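Local coordinates for nonsense-mediated mRNA decay protein 2 (Saccharomyces cerevisiae, PDB 4LUN) that takes part in nonsense-mediated decay of mRNAs carrying premature stop codons, and is seen here as the N-terminal MIF4G domain, a HEAT-repeat fold, at residues 4-9 / 223-228; 146-151 / 209-214; 206-209 / 214-217. One frame throughout, in Å; residues are numbered along the deposited sequence.

Contact 1: residues 4-9 / 223-228; sequences GRKKEL and DDLIYD
The N-terminal helix 3-17 of this MIF4G domain rests on the loop before helix 231-271, with Leu-225 pushed between the aliphatic parts of Lys-6 and Lys-7. Each methyl of the leucine takes one lysine: CD1 of Leu-225 lies 3.8 Å from CD of Lys-6, and CD2 of Leu-225 lies 3.7 Å from CG of Lys-7. The fork of a leucine suits this place, since its two branches can meet two consecutive residues of a helix at once, and both lysine chains cross it at about a right angle. Lys-6 runs extended from CB to CE, which lays CB and CD along CD1 of Leu-225; the bend at chi4 (38°) turns the ammonium aside, and CE packs near Glu-149.

In the all-helical, HEAT-repeat fold of this domain, the contact ties the start of the chain to a loop more than two hundred residues later. At its more exposed border the chemistry turns polar. Lys-7 NZ makes a weak bond, 3.4 Å long, to a water that accepts a second hydrogen bond from the backbone N of Asp-224 at 3.0 Å; the same ammonium is weakly bonded to the carbonyl of Ser-221. The carboxylate of Asp-224 stays 5.1 Å from Lys-7 NZ, measured to OD2, so its negative charge probably favours the lysine only at a distance. On another side of the helix, Arg-5 NH1 reaches Glu-8 OE1, three residues on, at 2.8 Å in a salt bridge, the oxygen in the guanidinium plane; NH2 of Arg-5 pairs with Glu-95 of helix 87-104.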
loop_
_atom_site.group_PDB
_atom_site.type_symbol
_atom_site.label_atom_id
_atom_site.label_comp_id
_atom_site.label_asym_id
_atom_site.label_seq_id
_atom_site.Cartn_x
_atom_site.Cartn_y
_atom_site.Cartn_z
ATOM N N GLY A 4 -9.814 2.113 -19.306
ATOM C CA GLY A 4 -10.950 1.447 -19.915
ATOM C C GLY A 4 -11.162 0.052 -19.360
ATOM O O GLY A 4 -12.289 -0.333 -19.040
ATOM N N ARG A 5 -10.078 -0.706 -19.240
ATOM C CA ARG A 5 -10.146 -2.058 -18.692
ATOM C C ARG A 5 -10.451 -2.030 -17.191
ATOM O O ARG A 5 -11.166 -2.897 -16.680
ATOM C CB ARG A 5 -8.838 -2.809 -18.958
ATOM C CG ARG A 5 -8.825 -4.239 -18.442
ATOM C CD ARG A 5 -9.966 -5.061 -19.021
ATOM N NE ARG A 5 -9.947 -6.430 -18.516
ATOM C CZ ARG A 5 -10.931 -7.307 -18.678
ATOM N NH1 ARG A 5 -12.035 -6.961 -19.328
ATOM N NH2 ARG A 5 -10.812 -8.530 -18.180
ATOM N N LYS A 6 -9.910 -1.040 -16.486
ATOM C CA LYS A 6 -10.252 -0.857 -15.078
ATOM C C LYS A 6 -11.754 -0.683 -14.929
ATOM O O LYS A 6 -12.381 -1.295 -14.062
ATOM C CB LYS A 6 -9.546 0.372 -14.492
ATOM C CG LYS A 6 -8.099 0.153 -14.085
ATOM C CD LYS A 6 -7.588 1.348 -13.289
ATOM C CE LYS A 6 -6.175 1.120 -12.784
ATOM N NZ LYS A 6 -5.350 0.392 -13.787
ATOM N N LYS A 7 -12.337 0.151 -15.783
ATOM C CA LYS A 7 -13.772 0.419 -15.714
ATOM C C LYS A 7 -14.609 -0.803 -16.106
ATOM O O LYS A 7 -15.654 -1.072 -15.500
ATOM C CB LYS A 7 -14.133 1.664 -16.534
ATOM C CG LYS A 7 -13.562 2.952 -15.944
ATOM C CD LYS A 7 -13.872 4.174 -16.801
ATOM C CE LYS A 7 -12.605 4.750 -17.411
ATOM N NZ LYS A 7 -12.355 6.147 -16.952
ATOM N N GLU A 8 -14.149 -1.553 -17.106
ATOM C CA GLU A 8 -14.802 -2.803 -17.483
ATOM C C GLU A 8 -14.878 -3.765 -16.300
ATOM O O GLU A 8 -15.935 -4.320 -16.004
ATOM C CB GLU A 8 -14.039 -3.497 -18.615
ATOM C CG GLU A 8 -14.190 -2.870 -19.990
ATOM C CD GLU A 8 -13.464 -3.672 -21.064
ATOM O OE1 GLU A 8 -13.242 -4.886 -20.855
ATOM O OE2 GLU A 8 -13.112 -3.086 -22.111
ATOM N N LEU A 9 -13.741 -3.966 -15.637
ATOM C CA LEU A 9 -13.668 -4.850 -14.477
ATOM C C LEU A 9 -14.483 -4.303 -13.318
ATOM O O LEU A 9 -15.146 -5.063 -12.608
ATOM C CB LEU A 9 -12.219 -5.020 -14.024
ATOM C CG LEU A 9 -11.331 -5.918 -14.887
ATOM C CD1 LEU A 9 -9.891 -5.849 -14.407
ATOM C CD2 LEU A 9 -11.833 -7.354 -14.853
ATOM N N ASP A 223 -12.873 8.827 -11.085
ATOM C CA ASP A 223 -14.104 9.070 -10.337
ATOM C C ASP A 223 -15.106 7.913 -10.393
ATOM O O ASP A 223 -15.781 7.638 -9.405
ATOM C CB ASP A 223 -14.797 10.352 -10.820
ATOM C CG ASP A 223 -14.096 11.612 -10.354
ATOM O OD1 ASP A 223 -13.121 11.525 -9.563
ATOM O OD2 ASP A 223 -14.545 12.709 -10.767
ATOM N N ASP A 224 -15.207 7.240 -11.540
ATOM C CA ASP A 224 -16.146 6.126 -11.691
ATOM C C ASP A 224 -15.669 4.880 -10.954
ATOM O O ASP A 224 -16.426 3.918 -10.792
ATOM C CB ASP A 224 -16.323 5.752 -13.168
ATOM C CG ASP A 224 -17.137 6.762 -13.942
ATOM O OD1 ASP A 224 -17.790 7.626 -13.316
ATOM O OD2 ASP A 224 -17.128 6.678 -15.190
ATOM N N LEU A 225 -14.411 4.895 -10.528
ATOM C CA LEU A 225 -13.809 3.730 -9.896
ATOM C C LEU A 225 -13.846 3.833 -8.380
ATOM O O LEU A 225 -13.635 2.845 -7.679
ATOM C CB LEU A 225 -12.365 3.564 -10.344
ATOM C CG LEU A 225 -12.145 3.483 -11.846
ATOM C CD1 LEU A 225 -10.641 3.378 -12.160
ATOM C CD2 LEU A 225 -12.910 2.301 -12.398
ATOM N N ILE A 226 -14.123 5.030 -7.884
ATOM C CA ILE A 226 -14.026 5.326 -6.463
ATOM C C ILE A 226 -15.328 4.953 -5.750
ATOM O O ILE A 226 -16.417 5.289 -6.216
ATOM C CB ILE A 226 -13.654 6.810 -6.264
ATOM C CG1 ILE A 226 -12.172 7.015 -6.607
ATOM C CG2 ILE A 226 -13.920 7.266 -4.843
ATOM C CD1 ILE A 226 -11.764 8.458 -6.855
ATOM N N TYR A 227 -15.209 4.241 -4.635
ATOM C CA TYR A 227 -16.377 3.771 -3.885
ATOM C C TYR A 227 -17.153 4.892 -3.187
ATOM O O TYR A 227 -18.366 5.061 -3.379
ATOM C CB TYR A 227 -15.925 2.713 -2.859
ATOM C CG TYR A 227 -17.070 2.116 -2.068
ATOM C CD1 TYR A 227 -17.910 1.166 -2.633
ATOM C CD2 TYR A 227 -17.325 2.526 -0.765
ATOM C CE1 TYR A 227 -18.958 0.613 -1.907
ATOM C CE2 TYR A 227 -18.378 1.977 -0.039
ATOM C CZ TYR A 227 -19.183 1.032 -0.617
ATOM O OH TYR A 227 -20.233 0.496 0.104
ATOM N N ASP A 228 -16.447 5.658 -2.368
ATOM C CA ASP A 228 -17.033 6.736 -1.579
ATOM C C ASP A 228 -16.459 8.055 -2.092
ATOM O O ASP A 228 -15.249 8.257 -2.085
ATOM C CB ASP A 228 -16.700 6.520 -0.093
ATOM C CG ASP A 228 -17.337 7.556 0.828
ATOM O OD1 ASP A 228 -17.649 8.683 0.379
ATOM O OD2 ASP A 228 -17.505 7.236 2.027
HETATM O O HOH W 1 -13.922 7.545 -14.228
#

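Contact 2: residues 146-151 / 209-214; sequences VFTELY and KKFAPL
Thr-148 sets its CG2 methyl over the centre of the Phe-211 ring, 3.6 Å from the centroid and only 12° off the ring normal, a CH-pi contact with the face. The methyl is placed by chi1 of -56°, which turns CG2 anti to the backbone N and leaves OG1 beside that N, where the hydroxyl donates to the carbonyl O of Leu-144, one turn earlier. A threonine suits this buried place because one branch is satisfied by its own helix while the other is apolar enough to lie on an aromatic face. CB joins in, 3.6 Å from CZ of Phe-211, so the threonine follows the ring from its centre to its far end.

Glu-149 comes to the same end of the ring obliquely. A bend at chi2 brings its carboxylate round until OE2 is 3.7 Å from CE1 of Phe-211, the carboxylate and ring planes 61° apart. This oxygen is not left to the ring alone, for Arg-145 holds it in a salt bridge. The opposite face of Phe-211 carries CG of the adjacent Lys-210, 3.8 Å above the plane and offset toward the rim, so the ring is sandwiched between aliphatic carbons.

Phe-211 is the first residue past helix 201-210 to leave helical geometry, and its ring also meets Phe-207 of that helix and Trp-222 of the following loop. Across the contact, helix 130-152 packs on helix 182-190 through Thr-148 and on helix 87-104 through Glu-149.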
loop_
_atom_site.group_PDB
_atom_site.type_symbol
_atom_site.label_atom_id
_atom_site.label_comp_id
_atom_site.label_asym_id
_atom_site.label_seq_id
_atom_site.Cartn_x
_atom_site.Cartn_y
_atom_site.Cartn_z
ATOM N N VAL A 146 -0.914 -3.247 -4.299
ATOM C CA VAL A 146 -1.818 -4.306 -4.747
ATOM C C VAL A 146 -3.230 -4.074 -4.219
ATOM O O VAL A 146 -4.214 -4.255 -4.945
ATOM C CB VAL A 146 -1.279 -5.699 -4.344
ATOM C CG1 VAL A 146 -2.351 -6.769 -4.526
ATOM C CG2 VAL A 146 -0.031 -6.037 -5.176
ATOM N N PHE A 147 -3.324 -3.678 -2.950
ATOM C CA PHE A 147 -4.617 -3.357 -2.366
ATOM C C PHE A 147 -5.318 -2.295 -3.188
ATOM O O PHE A 147 -6.505 -2.417 -3.492
ATOM C CB PHE A 147 -4.498 -2.850 -0.936
ATOM C CG PHE A 147 -5.804 -2.360 -0.390
ATOM C CD1 PHE A 147 -6.662 -3.238 0.249
ATOM C CD2 PHE A 147 -6.185 -1.034 -0.540
ATOM C CE1 PHE A 147 -7.894 -2.804 0.727
ATOM C CE2 PHE A 147 -7.413 -0.596 -0.063
ATOM C CZ PHE A 147 -8.262 -1.492 0.578
ATOM N N THR A 148 -4.575 -1.247 -3.528
ATOM C CA THR A 148 -5.158 -0.094 -4.197
ATOM C C THR A 148 -5.620 -0.441 -5.611
ATOM O O THR A 148 -6.679 0.029 -6.057
ATOM C CB THR A 148 -4.194 1.102 -4.184
ATOM O OG1 THR A 148 -3.845 1.383 -2.826
ATOM C CG2 THR A 148 -4.880 2.340 -4.744
ATOM N N GLU A 149 -4.860 -1.289 -6.295
ATOM C CA GLU A 149 -5.239 -1.697 -7.643
ATOM C C GLU A 149 -6.544 -2.490 -7.590
ATOM O O GLU A 149 -7.404 -2.361 -8.481
ATOM C CB GLU A 149 -4.144 -2.536 -8.310
ATOM C CG GLU A 149 -2.785 -1.858 -8.477
ATOM C CD GLU A 149 -2.751 -0.773 -9.546
ATOM O OE1 GLU A 149 -3.810 -0.436 -10.127
ATOM O OE2 GLU A 149 -1.645 -0.250 -9.800
ATOM N N LEU A 150 -6.707 -3.296 -6.540
ATOM C CA LEU A 150 -7.941 -4.076 -6.374
ATOM C C LEU A 150 -9.106 -3.231 -5.867
ATOM O O LEU A 150 -10.281 -3.576 -6.065
ATOM C CB LEU A 150 -7.719 -5.273 -5.438
ATOM C CG LEU A 150 -6.844 -6.360 -6.041
ATOM C CD1 LEU A 150 -6.395 -7.331 -4.946
ATOM C CD2 LEU A 150 -7.626 -7.096 -7.130
ATOM N N TYR A 151 -8.778 -2.141 -5.191
ATOM C CA TYR A 151 -9.782 -1.170 -4.805
ATOM C C TYR A 151 -10.314 -0.501 -6.064
ATOM O O TYR A 151 -11.526 -0.339 -6.227
ATOM C CB TYR A 151 -9.184 -0.124 -3.843
ATOM C CG TYR A 151 -10.105 1.066 -3.671
ATOM C CD1 TYR A 151 -11.107 1.055 -2.715
ATOM C CD2 TYR A 151 -9.985 2.189 -4.483
ATOM C CE1 TYR A 151 -11.967 2.128 -2.581
ATOM C CE2 TYR A 151 -10.838 3.258 -4.359
ATOM C CZ TYR A 151 -11.824 3.231 -3.408
ATOM O OH TYR A 151 -12.662 4.317 -3.275
ATOM N N LYS A 209 2.985 8.978 -6.286
ATOM C CA LYS A 209 3.560 8.836 -7.625
ATOM C C LYS A 209 2.773 7.842 -8.462
ATOM O O LYS A 209 2.581 8.041 -9.660
ATOM C CB LYS A 209 5.021 8.379 -7.550
ATOM C CG LYS A 209 6.012 9.454 -7.145
ATOM C CD LYS A 209 7.371 8.812 -6.840
ATOM C CE LYS A 209 8.375 9.828 -6.339
ATOM N NZ LYS A 209 9.574 9.162 -5.748
ATOM N N LYS A 210 2.336 6.756 -7.834
ATOM C CA LYS A 210 1.641 5.694 -8.541
ATOM C C LYS A 210 0.143 5.944 -8.687
ATOM O O LYS A 210 -0.481 5.444 -9.625
ATOM C CB LYS A 210 1.896 4.347 -7.854
ATOM C CG LYS A 210 1.491 3.134 -8.682
ATOM C CD LYS A 210 2.385 1.937 -8.395
ATOM C CE LYS A 210 3.782 2.109 -8.992
ATOM N NZ LYS A 210 3.741 2.124 -10.488
ATOM N N PHE A 211 -0.438 6.712 -7.766
ATOM C CA PHE A 211 -1.884 6.916 -7.772
ATOM C C PHE A 211 -2.273 8.387 -7.783
ATOM O O PHE A 211 -3.193 8.809 -7.085
ATOM C CB PHE A 211 -2.526 6.166 -6.598
ATOM C CG PHE A 211 -2.254 4.687 -6.622
ATOM C CD1 PHE A 211 -2.918 3.865 -7.519
ATOM C CD2 PHE A 211 -1.313 4.121 -5.776
ATOM C CE1 PHE A 211 -2.669 2.494 -7.552
ATOM C CE2 PHE A 211 -1.053 2.767 -5.801
ATOM C CZ PHE A 211 -1.725 1.942 -6.692
ATOM N N ALA A 212 -1.557 9.159 -8.603
ATOM C CA ALA A 212 -1.727 10.616 -8.686
ATOM C C ALA A 212 -3.153 11.144 -8.874
ATOM O O ALA A 212 -3.502 12.171 -8.277
ATOM C CB ALA A 212 -0.799 11.203 -9.755
ATOM N N PRO A 213 -3.979 10.472 -9.700
ATOM C CA PRO A 213 -5.327 11.035 -9.843
ATOM C C PRO A 213 -6.106 11.126 -8.537
ATOM O O PRO A 213 -7.036 11.917 -8.464
ATOM C CB PRO A 213 -6.018 10.058 -10.801
ATOM C CG PRO A 213 -4.904 9.447 -11.576
ATOM C CD PRO A 213 -3.757 9.344 -10.629
ATOM N N LEU A 214 -5.730 10.358 -7.516
ATOM C CA LEU A 214 -6.407 10.477 -6.228
ATOM C C LEU A 214 -6.037 11.767 -5.522
ATOM O O LEU A 214 -6.686 12.147 -4.563
ATOM C CB LEU A 214 -6.096 9.261 -5.327
ATOM C CG LEU A 214 -6.511 7.890 -5.864
ATOM C CD1 LEU A 214 -6.153 6.784 -4.882
ATOM C CD2 LEU A 214 -8.018 7.856 -6.132
#

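Contact 3: residues 206-209 / 214-217; sequences AFIK and LFRD
Phe-207 and Ile-208, near the end of helix 201-210, receive the ring of Phe-215 as the chain folds back on that helix, within the HEAT-type helical stack of the MIF4G domain. From its CB, Phe-215 points toward the helix, and CG stands anti to the carbonyl carbon (chi1 -66°), which carries the ring inward. CD2 comes first, 4.0 Å from CG2 of Ile-208. Farther out, CE2 of Phe-215 lies 3.5 Å from CD2 of Phe-207, and CZ of Phe-215 is 3.6 Å from CE2 of Phe-207.

The two aromatic rings meet rim to rim. Their planes stand at 89° and their centroids are 5.8 Å apart, yet neither ring lies over the face of the other. One face of Phe-215 is taken instead by Ile-208: its CG2 methyl sits over the ring centre, 3.9 Å from the centroid, in a CH-pi contact. The branched CB of isoleucine makes this possible, since CG1 can lead away while CG2 stays on the ring; the side chain also touches Leu-299 and Phe-302 of helix 277-303.

With an alanine in place of Phe-215, the Ile-208 methyl and the Phe-207 rim would probably lose their partner and a gap would open between helix 201-210 and the loop. Phe-239 and Leu-235 of helix 231-271 and Phe-302 of helix 277-303 also touch Phe-215, so the flat, wholly apolar side chain suits a site where three helices converge. Leu-214, also buried, adds a looser apolar touch beside it, with its CD1 methyl 4.2 Å from CZ of Phe-207.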
loop_
_atom_site.group_PDB
_atom_site.type_symbol
_atom_site.label_atom_id
_atom_site.label_comp_id
_atom_site.label_asym_id
_atom_site.label_seq_id
_atom_site.Cartn_x
_atom_site.Cartn_y
_atom_site.Cartn_z
ATOM N N ALA A 206 5.800 7.164 -2.545
ATOM C CA ALA A 206 5.535 6.076 -3.478
ATOM C C ALA A 206 4.069 6.044 -3.855
ATOM O O ALA A 206 3.723 5.727 -4.993
ATOM C CB ALA A 206 5.952 4.731 -2.885
ATOM N N PHE A 207 3.202 6.351 -2.894
ATOM C CA PHE A 207 1.767 6.256 -3.144
ATOM C C PHE A 207 1.276 7.359 -4.071
ATOM O O PHE A 207 0.512 7.103 -5.002
ATOM C CB PHE A 207 0.977 6.265 -1.828
ATOM C CG PHE A 207 -0.483 5.921 -1.996
ATOM C CD1 PHE A 207 -0.884 4.608 -2.191
ATOM C CD2 PHE A 207 -1.445 6.908 -1.955
ATOM C CE1 PHE A 207 -2.222 4.287 -2.347
ATOM C CE2 PHE A 207 -2.789 6.603 -2.107
ATOM C CZ PHE A 207 -3.179 5.285 -2.307
ATOM N N ILE A 208 1.726 8.585 -3.847
ATOM C CA ILE A 208 1.267 9.683 -4.695
ATOM C C ILE A 208 1.790 9.541 -6.122
ATOM O O ILE A 208 1.111 9.934 -7.062
ATOM C CB ILE A 208 1.647 11.079 -4.140
ATOM C CG1 ILE A 208 3.167 11.303 -4.150
ATOM C CG2 ILE A 208 1.051 11.287 -2.747
ATOM C CD1 ILE A 208 3.572 12.632 -3.544
ATOM N N LYS A 209 2.985 8.978 -6.286
ATOM C CA LYS A 209 3.560 8.836 -7.625
ATOM C C LYS A 209 2.773 7.842 -8.462
ATOM O O LYS A 209 2.581 8.041 -9.660
ATOM C CB LYS A 209 5.021 8.379 -7.550
ATOM C CG LYS A 209 6.012 9.454 -7.145
ATOM C CD LYS A 209 7.371 8.812 -6.840
ATOM C CE LYS A 209 8.375 9.828 -6.339
ATOM N NZ LYS A 209 9.574 9.162 -5.748
ATOM N N LEU A 214 -5.730 10.358 -7.516
ATOM C CA LEU A 214 -6.407 10.477 -6.228
ATOM C C LEU A 214 -6.037 11.767 -5.522
ATOM O O LEU A 214 -6.686 12.147 -4.563
ATOM C CB LEU A 214 -6.096 9.261 -5.327
ATOM C CG LEU A 214 -6.511 7.890 -5.864
ATOM C CD1 LEU A 214 -6.153 6.784 -4.882
ATOM C CD2 LEU A 214 -8.018 7.856 -6.132
ATOM N N PHE A 215 -4.993 12.453 -5.992
ATOM C CA PHE A 215 -4.459 13.610 -5.271
ATOM C C PHE A 215 -4.570 14.916 -6.037
ATOM O O PHE A 215 -4.200 15.985 -5.532
ATOM C CB PHE A 215 -3.011 13.346 -4.865
ATOM C CG PHE A 215 -2.890 12.256 -3.859
ATOM C CD1 PHE A 215 -3.067 12.534 -2.511
ATOM C CD2 PHE A 215 -2.680 10.947 -4.258
ATOM C CE1 PHE A 215 -2.982 11.518 -1.574
ATOM C CE2 PHE A 215 -2.606 9.925 -3.329
ATOM C CZ PHE A 215 -2.761 10.221 -1.977
ATOM N N ARG A 216 -5.097 14.829 -7.247
ATOM C CA ARG A 216 -5.287 16.008 -8.084
ATOM C C ARG A 216 -6.773 16.268 -8.332
ATOM O O ARG A 216 -7.437 15.502 -9.021
ATOM C CB ARG A 216 -4.521 15.844 -9.397
ATOM C CG ARG A 216 -3.060 15.443 -9.197
ATOM C CD ARG A 216 -2.183 15.901 -10.355
ATOM N NE ARG A 216 -0.760 15.655 -10.122
ATOM C CZ ARG A 216 0.018 16.407 -9.345
ATOM N NH1 ARG A 216 -0.483 17.454 -8.701
ATOM N NH2 ARG A 216 1.302 16.106 -9.204
ATOM N N ASP A 217 -7.291 17.347 -7.755
ATOM C CA ASP A 217 -8.725 17.617 -7.828
ATOM C C ASP A 217 -9.274 17.713 -9.246
ATOM O O ASP A 217 -10.413 17.321 -9.495
ATOM C CB ASP A 217 -9.114 18.869 -7.040
ATOM C CG ASP A 217 -10.615 19.120 -7.069
ATOM O OD1 ASP A 217 -11.360 18.326 -6.454
ATOM O OD2 ASP A 217 -11.052 20.099 -7.716
#

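Overall arrangement
Contacts 2 and 3 are neighbours, their centres about 8 Å apart, and both draw on helix 201-210 and the turn that follows it. Contact 2 joins this region to helix 130-152, while contact 3 folds the chain back on the helix itself. The centre of contact 1 lies about 12 Å from that of contact 2 and about 16 Å from that of contact 3. Along the chain its two segments enclose both others, since helix 3-17 meets the loop leading to helix 231-271. Tyr-151 OH bonded to Tyr-227 N, and Ile-226 packed on Leu-214, connect the sites into one continuous piece of the MIF4G domain, from its surface to its interior.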